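Local atomic coordinates of adenosine kinase, putative (Trypanosoma brucei, PDB entry 3OTX), a protein that probably catalyses the ATP-dependent phosphorylation of adenosine to AMP, a step of purine salvage, and here holds the two-headed inhibitor AP5A. Residues A[14-19]-A[86-91]; A[113-118]-A[144-149]; A[8-13]-A[163-168]. The protein carries 1 engineered substitution. All coordinates share one frame; numbering follows the deposited sequence.

Interaction 1. Residues A[14-19]-A[86-91]. With AP5 (bis(adenosine)-5'-pentaphosphate), chain C.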
loop_
_atom_site.group_PDB
_atom_site.type_symbol
_atom_site.label_atom_id
_atom_site.label_comp_id
_atom_site.label_asym_id
_atom_site.label_seq_id
_atom_site.Cartn_x
_atom_site.Cartn_y
_atom_site.Cartn_z
ATOM N N CYS A 14 -6.507 0.630 -4.995
ATOM C CA CYS A 14 -6.335 1.479 -3.818
ATOM C C CYS A 14 -7.037 2.817 -4.123
ATOM O O CYS A 14 -7.908 2.910 -5.022
ATOM C CB CYS A 14 -4.826 1.652 -3.548
ATOM S SG CYS A 14 -4.386 2.421 -1.971
ATOM N N ASN A 15 -6.683 3.830 -3.342
ATOM C CA ASN A 15 -7.247 5.183 -3.442
ATOM C C ASN A 15 -6.188 6.103 -3.997
ATOM O O ASN A 15 -5.155 6.315 -3.343
ATOM C CB ASN A 15 -7.602 5.651 -2.028
ATOM C CG ASN A 15 -8.524 4.669 -1.306
ATOM O OD1 ASN A 15 -9.481 4.182 -1.897
ATOM N ND2 ASN A 15 -8.250 4.381 -0.001
ATOM N N PRO A 16 -6.391 6.624 -5.222
ATOM C CA PRO A 16 -5.326 7.427 -5.815
ATOM C C PRO A 16 -5.394 8.834 -5.203
ATOM O O PRO A 16 -6.444 9.481 -5.248
ATOM C CB PRO A 16 -5.654 7.419 -7.321
ATOM C CG PRO A 16 -7.107 7.055 -7.413
ATOM C CD PRO A 16 -7.446 6.247 -6.196
ATOM N N LEU A 17 -4.318 9.248 -4.539
ATOM C CA LEU A 17 -4.332 10.526 -3.826
ATOM C C LEU A 17 -3.143 11.352 -4.250
ATOM O O LEU A 17 -2.069 10.789 -4.473
ATOM C CB LEU A 17 -4.216 10.293 -2.309
ATOM C CG LEU A 17 -5.153 9.288 -1.660
ATOM C CD1 LEU A 17 -4.763 9.123 -0.174
ATOM C CD2 LEU A 17 -6.605 9.786 -1.792
ATOM N N LEU A 18 -3.320 12.661 -4.369
ATOM C CA LEU A 18 -2.186 13.551 -4.524
ATOM C C LEU A 18 -1.615 13.905 -3.149
ATOM O O LEU A 18 -2.346 14.407 -2.267
ATOM C CB LEU A 18 -2.632 14.831 -5.244
ATOM C CG LEU A 18 -1.380 15.629 -5.674
ATOM C CD1 LEU A 18 -0.898 15.220 -7.106
ATOM C CD2 LEU A 18 -1.476 17.123 -5.482
ATOM N N ASP A 19 -0.314 13.690 -2.965
ATOM C CA ASP A 19 0.291 14.022 -1.672
ATOM C C ASP A 19 0.711 15.472 -1.608
ATOM O O ASP A 19 1.395 15.982 -2.506
ATOM C CB ASP A 19 1.521 13.163 -1.427
ATOM C CG ASP A 19 1.178 11.726 -1.086
ATOM O OD1 ASP A 19 -0.003 11.423 -0.788
ATOM O OD2 ASP A 19 2.122 10.919 -1.075
ATOM N N VAL A 86 1.457 -4.091 -14.662
ATOM C CA VAL A 86 0.524 -3.694 -13.623
ATOM C C VAL A 86 -0.679 -2.930 -14.163
ATOM O O VAL A 86 -0.543 -2.059 -15.026
ATOM C CB VAL A 86 1.229 -2.782 -12.565
ATOM C CG1 VAL A 86 0.218 -2.282 -11.494
ATOM C CG2 VAL A 86 2.439 -3.456 -11.929
ATOM N N THR A 87 -1.864 -3.314 -13.695
ATOM C CA THR A 87 -3.064 -2.512 -13.917
ATOM C C THR A 87 -3.506 -2.008 -12.559
ATOM O O THR A 87 -3.495 -2.752 -11.596
ATOM C CB THR A 87 -4.202 -3.371 -14.494
ATOM O OG1 THR A 87 -3.804 -3.837 -15.773
ATOM C CG2 THR A 87 -5.462 -2.555 -14.642
ATOM N N TYR A 88 -3.827 -0.722 -12.481
ATOM C CA TYR A 88 -4.255 -0.079 -11.234
ATOM C C TYR A 88 -5.703 0.345 -11.387
ATOM O O TYR A 88 -6.097 0.904 -12.435
ATOM C CB TYR A 88 -3.391 1.176 -10.971
ATOM C CG TYR A 88 -3.802 1.953 -9.774
ATOM C CD1 TYR A 88 -3.224 1.703 -8.535
ATOM C CD2 TYR A 88 -4.738 2.991 -9.873
ATOM C CE1 TYR A 88 -3.613 2.442 -7.369
ATOM C CE2 TYR A 88 -5.124 3.725 -8.751
ATOM C CZ TYR A 88 -4.556 3.457 -7.508
ATOM O OH TYR A 88 -4.934 4.198 -6.397
ATOM N N VAL A 89 -6.481 0.084 -10.349
ATOM C CA VAL A 89 -7.885 0.505 -10.289
ATOM C C VAL A 89 -8.118 1.412 -9.077
ATOM O O VAL A 89 -7.719 1.086 -7.951
ATOM C CB VAL A 89 -8.839 -0.731 -10.268
ATOM C CG1 VAL A 89 -10.304 -0.362 -9.999
ATOM C CG2 VAL A 89 -8.780 -1.414 -11.625
ATOM N N GLY A 90 -8.789 2.539 -9.323
ATOM C CA GLY A 90 -9.277 3.427 -8.286
ATOM C C GLY A 90 -10.144 4.482 -8.949
ATOM O O GLY A 90 -10.423 4.390 -10.144
ATOM N N CYS A 91 -10.586 5.495 -8.181
ATOM C CA CYS A 91 -11.520 6.459 -8.698
ATOM C C CYS A 91 -10.928 7.855 -8.491
ATOM O O CYS A 91 -10.431 8.171 -7.404
ATOM C CB CYS A 91 -12.879 6.296 -8.005
ATOM S SG CYS A 91 -14.173 7.397 -8.635
HETATM P PA AP5 C . 9.428 -0.155 7.588
HETATM O O1A AP5 C . 9.859 1.032 8.444
HETATM O O2A AP5 C . 9.155 -1.420 8.377
HETATM O O3A AP5 C . 8.103 0.133 6.720
HETATM P PB AP5 C . 6.808 0.980 7.179
HETATM O O1B AP5 C . 6.714 1.130 8.666
HETATM O O2B AP5 C . 5.642 0.382 6.470
HETATM O O3B AP5 C . 7.199 2.378 6.525
HETATM P PG AP5 C . 6.717 3.874 6.778
HETATM O O1G AP5 C . 7.831 4.767 6.327
HETATM O O2G AP5 C . 6.398 4.205 8.219
HETATM O O3G AP5 C . 5.541 3.946 5.767
HETATM P PD AP5 C . 4.525 5.156 5.423
HETATM O O1D AP5 C . 4.774 6.418 6.229
HETATM O O2D AP5 C . 3.156 4.536 5.461
HETATM O O3D AP5 C . 4.981 5.504 3.919
HETATM P PE AP5 C . 4.448 4.784 2.576
HETATM O O1E AP5 C . 4.306 3.308 2.818
HETATM O O2E AP5 C . 5.311 5.233 1.399
HETATM O O5F AP5 C . 10.533 -0.344 6.442
HETATM C C5F AP5 C . 10.327 -1.268 5.373
HETATM C C4F AP5 C . 11.667 -1.661 4.802
HETATM O O4F AP5 C . 12.404 -0.488 4.429
HETATM C C3F AP5 C . 12.602 -2.356 5.788
HETATM O O3F AP5 C . 12.351 -3.740 5.787
HETATM C C2F AP5 C . 13.968 -1.963 5.307
HETATM O O2F AP5 C . 14.347 -2.781 4.228
HETATM C C1F AP5 C . 13.737 -0.552 4.758
HETATM N N9A AP5 C . 14.000 0.526 5.754
HETATM C C8A AP5 C . 13.049 1.332 6.387
HETATM N N7A AP5 C . 13.716 2.197 7.199
HETATM C C5A AP5 C . 15.046 1.969 7.081
HETATM C C6A AP5 C . 16.164 2.562 7.624
HETATM N N6A AP5 C . 16.083 3.655 8.387
HETATM N N1A AP5 C . 17.404 2.086 7.272
HETATM C C2A AP5 C . 17.563 1.046 6.370
HETATM N N3A AP5 C . 16.436 0.470 5.824
HETATM C C4A AP5 C . 15.213 0.931 6.151
HETATM O O5J AP5 C . 2.948 5.382 2.399
HETATM C C5J AP5 C . 2.764 6.775 2.211
HETATM C C4J AP5 C . 1.541 6.887 1.317
HETATM O O4J AP5 C . 0.349 6.548 2.044
HETATM C C3J AP5 C . 1.259 8.313 0.834
HETATM O O3J AP5 C . 1.654 8.392 -0.536
HETATM C C2J AP5 C . -0.251 8.508 1.047
HETATM O O2J AP5 C . -0.920 9.057 -0.082
HETATM C C1J AP5 C . -0.716 7.096 1.310
HETATM N N9B AP5 C . -1.974 7.021 2.066
HETATM C C8B AP5 C . -2.183 7.560 3.307
HETATM N N7B AP5 C . -3.479 7.311 3.632
HETATM C C5B AP5 C . -4.073 6.622 2.608
HETATM C C6B AP5 C . -5.363 6.112 2.423
HETATM N N6B AP5 C . -6.374 6.304 3.286
HETATM N N1B AP5 C . -5.598 5.494 1.225
HETATM C C2B AP5 C . -4.637 5.257 0.270
HETATM N N3B AP5 C . -3.378 5.798 0.433
HETATM C C4B AP5 C . -3.111 6.436 1.612
HETATM O O HOH W 1 -10.520 4.633 -5.378
HETATM O O HOH W 2 -3.340 4.466 -4.189
HETATM O O HOH W 3 -9.004 10.258 -6.069
#
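The loop that carries part of the adenosine site packs on strand 86-89, where C14 and P16 meet the hydroxyl end of Y88. CG of Y88 lies anti to its backbone N (chi1 176°), which carries the phenol to the loop: Y88 OH comes 3.2 Å from P16 CD, and Y88 CE1 4.1 Å from C14 CB. The amide nitrogen of P16 has neither a proton nor an available lone pair for it; Y88 OH shares a hydrogen bond with a water at 2.7 Å, and that water donates to N15 O. The backbones are joined by C14 N donating to V89 O at 3.2 Å. G90, having no side chain, lets C14 O approach G90 CA to 3.6 Å. In this PfkB-family kinase the loop passes here from the large sheet, which includes strand 86-89, to strand 17-23 of the smaller lid sheet. Two further waters link C14 O to C91 N and P16 O to C91 O. On the ligand side, N15 ND2 gives an almost straight bond to AP5 N1B (3.1 Å, 171°), and L17 CD1 packs against the adenine. D19 uses its two carboxylate oxygens separately, OD1 accepting from ribose O2J and OD2 from O3J.

Interaction 2. Residues A[113-118]-A[144-149]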
loop_
_atom_site.group_PDB
_atom_site.type_symbol
_atom_site.label_atom_id
_atom_site.label_comp_id
_atom_site.label_asym_id
_atom_site.label_seq_id
_atom_site.Cartn_x
_atom_site.Cartn_y
_atom_site.Cartn_z
ATOM N N ALA A 113 -6.819 1.706 -15.052
ATOM C CA ALA A 113 -8.214 1.372 -15.278
ATOM C C ALA A 113 -9.077 2.088 -14.239
ATOM O O ALA A 113 -9.792 1.467 -13.437
ATOM C CB ALA A 113 -8.402 -0.147 -15.231
ATOM N N VAL A 114 -8.986 3.425 -14.246
ATOM C CA VAL A 114 -9.641 4.261 -13.211
ATOM C C VAL A 114 -11.020 4.720 -13.626
ATOM O O VAL A 114 -11.320 4.846 -14.835
ATOM C CB VAL A 114 -8.747 5.501 -12.834
ATOM C CG1 VAL A 114 -7.453 5.009 -12.143
ATOM C CG2 VAL A 114 -8.439 6.355 -14.079
ATOM N N GLU A 115 -11.853 4.880 -12.608
ATOM C CA GLU A 115 -13.165 5.467 -12.751
ATOM C C GLU A 115 -13.030 6.971 -12.683
ATOM O O GLU A 115 -12.167 7.442 -11.970
ATOM C CB GLU A 115 -14.050 4.983 -11.595
ATOM C CG GLU A 115 -15.511 5.431 -11.712
ATOM C CD GLU A 115 -16.426 4.754 -10.729
ATOM O OE1 GLU A 115 -15.927 4.153 -9.758
ATOM O OE2 GLU A 115 -17.680 4.871 -10.913
ATOM N N HIS A 116 -13.891 7.705 -13.383
ATOM C CA HIS A 116 -13.996 9.145 -13.177
ATOM C C HIS A 116 -15.336 9.442 -12.580
ATOM O O HIS A 116 -16.359 8.870 -12.996
ATOM C CB HIS A 116 -13.876 9.948 -14.474
ATOM C CG HIS A 116 -12.545 9.811 -15.137
ATOM N ND1 HIS A 116 -11.582 10.798 -15.101
ATOM C CD2 HIS A 116 -12.005 8.781 -15.818
ATOM C CE1 HIS A 116 -10.512 10.386 -15.758
ATOM N NE2 HIS A 116 -10.742 9.168 -16.206
ATOM N N THR A 117 -15.334 10.318 -11.585
ATOM C CA THR A 117 -16.578 10.766 -10.957
ATOM C C THR A 117 -16.644 12.294 -10.981
ATOM O O THR A 117 -15.604 12.979 -11.065
ATOM C CB THR A 117 -16.712 10.229 -9.491
ATOM O OG1 THR A 117 -17.970 10.644 -8.929
ATOM C CG2 THR A 117 -15.612 10.761 -8.580
ATOM N N THR A 118 -17.864 12.832 -10.912
ATOM C CA THR A 118 -18.035 14.259 -10.737
ATOM C C THR A 118 -18.517 14.579 -9.310
ATOM O O THR A 118 -18.833 15.736 -8.982
ATOM C CB THR A 118 -19.018 14.805 -11.794
ATOM O OG1 THR A 118 -20.307 14.216 -11.581
ATOM C CG2 THR A 118 -18.518 14.471 -13.233
ATOM N N ASN A 144 -13.376 7.710 -2.651
ATOM C CA ASN A 144 -14.413 7.086 -1.842
ATOM C C ASN A 144 -15.667 6.763 -2.642
ATOM O O ASN A 144 -16.581 6.136 -2.122
ATOM C CB ASN A 144 -14.799 8.003 -0.695
ATOM C CG ASN A 144 -15.377 7.268 0.478
ATOM O OD1 ASN A 144 -16.371 7.704 1.076
ATOM N ND2 ASN A 144 -14.766 6.171 0.838
ATOM N N HIS A 145 -15.714 7.203 -3.888
ATOM C CA HIS A 145 -16.876 6.981 -4.765
ATOM C C HIS A 145 -16.668 5.872 -5.800
ATOM O O HIS A 145 -17.492 5.712 -6.717
ATOM C CB HIS A 145 -17.230 8.295 -5.470
ATOM C CG HIS A 145 -17.682 9.364 -4.524
ATOM N ND1 HIS A 145 -19.010 9.547 -4.202
ATOM C CD2 HIS A 145 -16.998 10.309 -3.838
ATOM C CE1 HIS A 145 -19.121 10.550 -3.348
ATOM N NE2 HIS A 145 -17.916 11.036 -3.117
ATOM N N LEU A 146 -15.595 5.099 -5.661
ATOM C CA LEU A 146 -15.375 3.946 -6.547
ATOM C C LEU A 146 -16.630 3.036 -6.501
ATOM O O LEU A 146 -17.071 2.630 -5.430
ATOM C CB LEU A 146 -14.106 3.203 -6.141
ATOM C CG LEU A 146 -13.768 1.949 -6.961
ATOM C CD1 LEU A 146 -13.497 2.280 -8.399
ATOM C CD2 LEU A 146 -12.546 1.273 -6.343
ATOM N N SER A 147 -17.227 2.813 -7.674
ATOM C CA SER A 147 -18.542 2.153 -7.750
ATOM C C SER A 147 -18.523 0.665 -8.149
ATOM O O SER A 147 -17.589 0.175 -8.810
ATOM C CB SER A 147 -19.437 2.932 -8.730
ATOM O OG SER A 147 -19.023 2.727 -10.075
ATOM N N SER A 148 -19.601 -0.028 -7.774
ATOM C CA SER A 148 -19.765 -1.387 -8.204
ATOM C C SER A 148 -19.921 -1.428 -9.712
ATOM O O SER A 148 -19.441 -2.364 -10.342
ATOM C CB SER A 148 -20.978 -2.016 -7.519
ATOM O OG SER A 148 -20.778 -2.008 -6.114
ATOM N N GLU A 149 -20.529 -0.382 -10.288
ATOM C CA GLU A 149 -20.662 -0.324 -11.753
ATOM C C GLU A 149 -19.263 -0.363 -12.381
ATOM O O GLU A 149 -18.996 -1.123 -13.347
ATOM C CB GLU A 149 -21.411 0.935 -12.218
ATOM C CG GLU A 149 -22.912 0.973 -11.894
ATOM C CD GLU A 149 -23.258 0.837 -10.398
ATOM O OE1 GLU A 149 -22.570 1.419 -9.516
ATOM O OE2 GLU A 149 -24.249 0.133 -10.110
HETATM O O HOH W 4 -18.680 6.488 -8.953
#
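E115 grips S147 with both carboxylate oxygens, and S147 is the N-cap of helix 148-151. S147 N donates to E115 OE1 at 2.8 Å, on the syn lone pair of that oxygen. The hydroxyl, S147 OG, donates to E115 OE2 at 2.7 Å, also on the syn side but 31° out of the carboxylate plane. Two bonds to one residue fix the rotation of the carboxylate. Glutamate suits the place because its chain, almost fully extended, spans the gap from strand 111-116 to the helix start. A water sits 2.7 Å from E115 OE2, donating to it and also to H145 O. L146 CD1 lies 3.4 Å from E115 OE1, so an apolar methyl covers one flank of the charged end. The serine torsion, chi1 73°, places OG between its own N and carbonyl carbon, where it can donate to E115 OE2 while accepting from H150 N in the first turn. The donors and the helix start would probably favour the ionised glutamate. Further out, strand pairing of E115 with G90 and I92 sets the base of the side chain. H145 CB approaches T117 OG1, a hydroxyl whose main partner is K119 N. L146 O takes a hydrogen bond from H179 NE2, and A113 O takes one from H150 NE2.

Interaction 3. Residues A[8-13]-A[163-168]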
loop_
_atom_site.group_PDB
_atom_site.type_symbol
_atom_site.label_atom_id
_atom_site.label_comp_id
_atom_site.label_asym_id
_atom_site.label_seq_id
_atom_site.Cartn_x
_atom_site.Cartn_y
_atom_site.Cartn_z
ATOM N N LEU A 8 4.281 -12.222 -14.281
ATOM C CA LEU A 8 2.839 -12.373 -14.182
ATOM C C LEU A 8 2.204 -11.002 -14.053
ATOM O O LEU A 8 2.756 -10.090 -13.415
ATOM C CB LEU A 8 2.454 -13.175 -12.954
ATOM C CG LEU A 8 2.934 -14.633 -12.930
ATOM C CD1 LEU A 8 2.596 -15.229 -11.580
ATOM C CD2 LEU A 8 2.323 -15.462 -14.082
ATOM N N ARG A 9 1.038 -10.859 -14.656
ATOM C CA ARG A 9 0.270 -9.604 -14.547
ATOM C C ARG A 9 -0.278 -9.381 -13.136
ATOM O O ARG A 9 -0.781 -10.302 -12.469
ATOM C CB ARG A 9 -0.861 -9.597 -15.588
ATOM C CG ARG A 9 -0.366 -9.518 -17.041
ATOM C CD ARG A 9 -0.264 -8.065 -17.488
ATOM N NE ARG A 9 -1.554 -7.369 -17.438
ATOM C CZ ARG A 9 -1.791 -6.161 -17.949
ATOM N NH1 ARG A 9 -0.839 -5.481 -18.572
ATOM N NH2 ARG A 9 -2.995 -5.625 -17.840
ATOM N N VAL A 10 -0.148 -8.128 -12.691
ATOM C CA VAL A 10 -0.493 -7.714 -11.355
ATOM C C VAL A 10 -1.644 -6.724 -11.427
ATOM O O VAL A 10 -1.644 -5.804 -12.269
ATOM C CB VAL A 10 0.739 -7.074 -10.651
ATOM C CG1 VAL A 10 0.328 -6.475 -9.322
ATOM C CG2 VAL A 10 1.841 -8.136 -10.404
ATOM N N TYR A 11 -2.630 -6.934 -10.565
ATOM C CA TYR A 11 -3.766 -6.045 -10.413
ATOM C C TYR A 11 -3.649 -5.378 -9.069
ATOM O O TYR A 11 -3.580 -6.080 -8.046
ATOM C CB TYR A 11 -5.053 -6.886 -10.446
ATOM C CG TYR A 11 -6.345 -6.113 -10.262
ATOM C CD1 TYR A 11 -7.110 -5.768 -11.396
ATOM C CD2 TYR A 11 -6.816 -5.763 -8.983
ATOM C CE1 TYR A 11 -8.293 -5.051 -11.265
ATOM C CE2 TYR A 11 -8.024 -5.034 -8.837
ATOM C CZ TYR A 11 -8.740 -4.685 -9.985
ATOM O OH TYR A 11 -9.927 -3.999 -9.832
ATOM N N VAL A 12 -3.636 -4.044 -9.050
ATOM C CA VAL A 12 -3.554 -3.306 -7.791
ATOM C C VAL A 12 -4.768 -2.403 -7.664
ATOM O O VAL A 12 -5.152 -1.750 -8.637
ATOM C CB VAL A 12 -2.304 -2.384 -7.793
ATOM C CG1 VAL A 12 -2.268 -1.440 -6.548
ATOM C CG2 VAL A 12 -1.019 -3.206 -7.904
ATOM N N GLN A 13 -5.352 -2.336 -6.467
ATOM C CA GLN A 13 -6.489 -1.434 -6.228
ATOM C C GLN A 13 -6.257 -0.682 -4.935
ATOM O O GLN A 13 -5.862 -1.266 -3.897
ATOM C CB GLN A 13 -7.811 -2.231 -6.206
ATOM C CG GLN A 13 -9.070 -1.356 -5.981
ATOM C CD GLN A 13 -10.358 -2.002 -6.466
ATOM O OE1 GLN A 13 -11.455 -1.746 -5.911
ATOM N NE2 GLN A 13 -10.262 -2.802 -7.502
ATOM N N SER A 163 -4.950 -10.921 -14.944
ATOM C CA SER A 163 -3.994 -10.823 -13.821
ATOM C C SER A 163 -3.909 -12.126 -13.049
ATOM O O SER A 163 -4.874 -12.930 -13.030
ATOM C CB SER A 163 -4.406 -9.680 -12.865
ATOM O OG SER A 163 -4.402 -8.445 -13.568
ATOM N N ARG A 164 -2.766 -12.344 -12.403
ATOM C CA ARG A 164 -2.593 -13.550 -11.569
ATOM C C ARG A 164 -2.201 -13.218 -10.135
ATOM O O ARG A 164 -2.254 -14.081 -9.270
ATOM C CB ARG A 164 -1.597 -14.541 -12.185
ATOM C CG ARG A 164 -2.045 -15.097 -13.507
ATOM C CD ARG A 164 -3.312 -15.949 -13.336
ATOM N NE ARG A 164 -3.743 -16.540 -14.598
ATOM C CZ ARG A 164 -4.614 -15.971 -15.441
ATOM N NH1 ARG A 164 -5.175 -14.780 -15.157
ATOM N NH2 ARG A 164 -4.920 -16.617 -16.567
ATOM N N ILE A 165 -1.817 -11.967 -9.903
ATOM C CA ILE A 165 -1.505 -11.486 -8.551
ATOM C C ILE A 165 -2.385 -10.248 -8.300
ATOM O O ILE A 165 -2.417 -9.347 -9.132
ATOM C CB ILE A 165 -0.003 -11.109 -8.417
ATOM C CG1 ILE A 165 0.905 -12.320 -8.585
ATOM C CG2 ILE A 165 0.252 -10.422 -7.063
ATOM C CD1 ILE A 165 2.357 -11.974 -8.959
ATOM N N PHE A 166 -3.114 -10.258 -7.189
ATOM C CA PHE A 166 -4.058 -9.207 -6.832
ATOM C C PHE A 166 -3.584 -8.627 -5.524
ATOM O O PHE A 166 -3.424 -9.355 -4.539
ATOM C CB PHE A 166 -5.463 -9.814 -6.704
ATOM C CG PHE A 166 -5.978 -10.400 -8.002
ATOM C CD1 PHE A 166 -5.565 -11.671 -8.423
ATOM C CD2 PHE A 166 -6.853 -9.660 -8.809
ATOM C CE1 PHE A 166 -6.037 -12.205 -9.610
ATOM C CE2 PHE A 166 -7.312 -10.203 -10.024
ATOM C CZ PHE A 166 -6.906 -11.466 -10.407
ATOM N N TYR A 167 -3.349 -7.311 -5.530
ATOM C CA TYR A 167 -2.897 -6.633 -4.337
ATOM C C TYR A 167 -3.844 -5.490 -4.023
ATOM O O TYR A 167 -4.044 -4.578 -4.862
ATOM C CB TYR A 167 -1.472 -6.091 -4.521
ATOM C CG TYR A 167 -1.079 -5.150 -3.410
ATOM C CD1 TYR A 167 -0.816 -5.631 -2.130
ATOM C CD2 TYR A 167 -1.021 -3.788 -3.637
ATOM C CE1 TYR A 167 -0.475 -4.758 -1.101
ATOM C CE2 TYR A 167 -0.677 -2.913 -2.615
ATOM C CZ TYR A 167 -0.420 -3.414 -1.367
ATOM O OH TYR A 167 -0.081 -2.536 -0.363
ATOM N N PHE A 168 -4.393 -5.525 -2.814
ATOM C CA PHE A 168 -5.195 -4.427 -2.301
ATOM C C PHE A 168 -4.553 -3.863 -1.071
ATOM O O PHE A 168 -4.068 -4.617 -0.237
ATOM C CB PHE A 168 -6.589 -4.914 -1.911
ATOM C CG PHE A 168 -7.536 -5.016 -3.060
ATOM C CD1 PHE A 168 -7.265 -5.847 -4.168
ATOM C CD2 PHE A 168 -8.740 -4.336 -3.017
ATOM C CE1 PHE A 168 -8.168 -5.935 -5.246
ATOM C CE2 PHE A 168 -9.660 -4.442 -4.070
ATOM C CZ PHE A 168 -9.357 -5.250 -5.191
HETATM O O HOH W 5 -2.683 -6.403 -14.859
#
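S163, just after helix 154-162, leads into strand 165-168, which runs parallel to strand 10-13 in the core of the large Rossmann-like sheet; S163 OG lies 3.5 Å from Y11 CB, near the ring edge. A small hydroxyl serves here because it meets A159 O and a water that also donates to V10 O. At R164 the backbone is still turning: R164 N and I165 N both donate to R9 O, the first at 2.8 Å and tilted from the carbonyl plane, the second longer and in it. The guanidinium folds back, its NH1 bonding S163 O and D161 O. With I165 the regular ladder begins, its O accepting from Y11 N at 2.8 Å. Its branched side chain packs through CB on V10 CG2 (4.0 Å), on the face covered by helix 300-311. F166 lies on the other face, which helix 177-189 covers. Its CD2 touches Y11 CB at 3.7 Å, and the two rings are inclined by 40°. Y167 returns to the V10 face: its N donates to Y11 O, its O accepts from Q13 N, and V12 CG1 meets its ring edge. F168 has CG anti to its carbonyl carbon (chi1 -82°), which brings the ring beside the extended Q13, while F168 CE1 reaches the edge of the Y11 ring at CE2 (3.7 Å). Q13 CB stands over the F168 face in a CH-pi contact, 3.6 Å from the ring centroid and 16° off its normal.

In the fold
The chain enters on strand 10-13, which opens interaction 3, and runs straight on into 14-19, which opens interaction 1. Interaction 1 closes at 86-91, after the excursion into the lid sheet and its return. Interaction 2 follows in series, opening at 113-118 and closing at 144-149 across a second excursion into the same lid sheet, where strand 122-130 pairs with strand 17-23. Only at 163-168 does interaction 3 close, so both others nest within its long loop. All three meet the large sheet: V89 N probably bonds V12 O, joining interactions 1 and 3, and E115 N probably bonds G90 O, joining 1 and 2. Between 2 and 3, L146 CD2 packs on Q13 OE1.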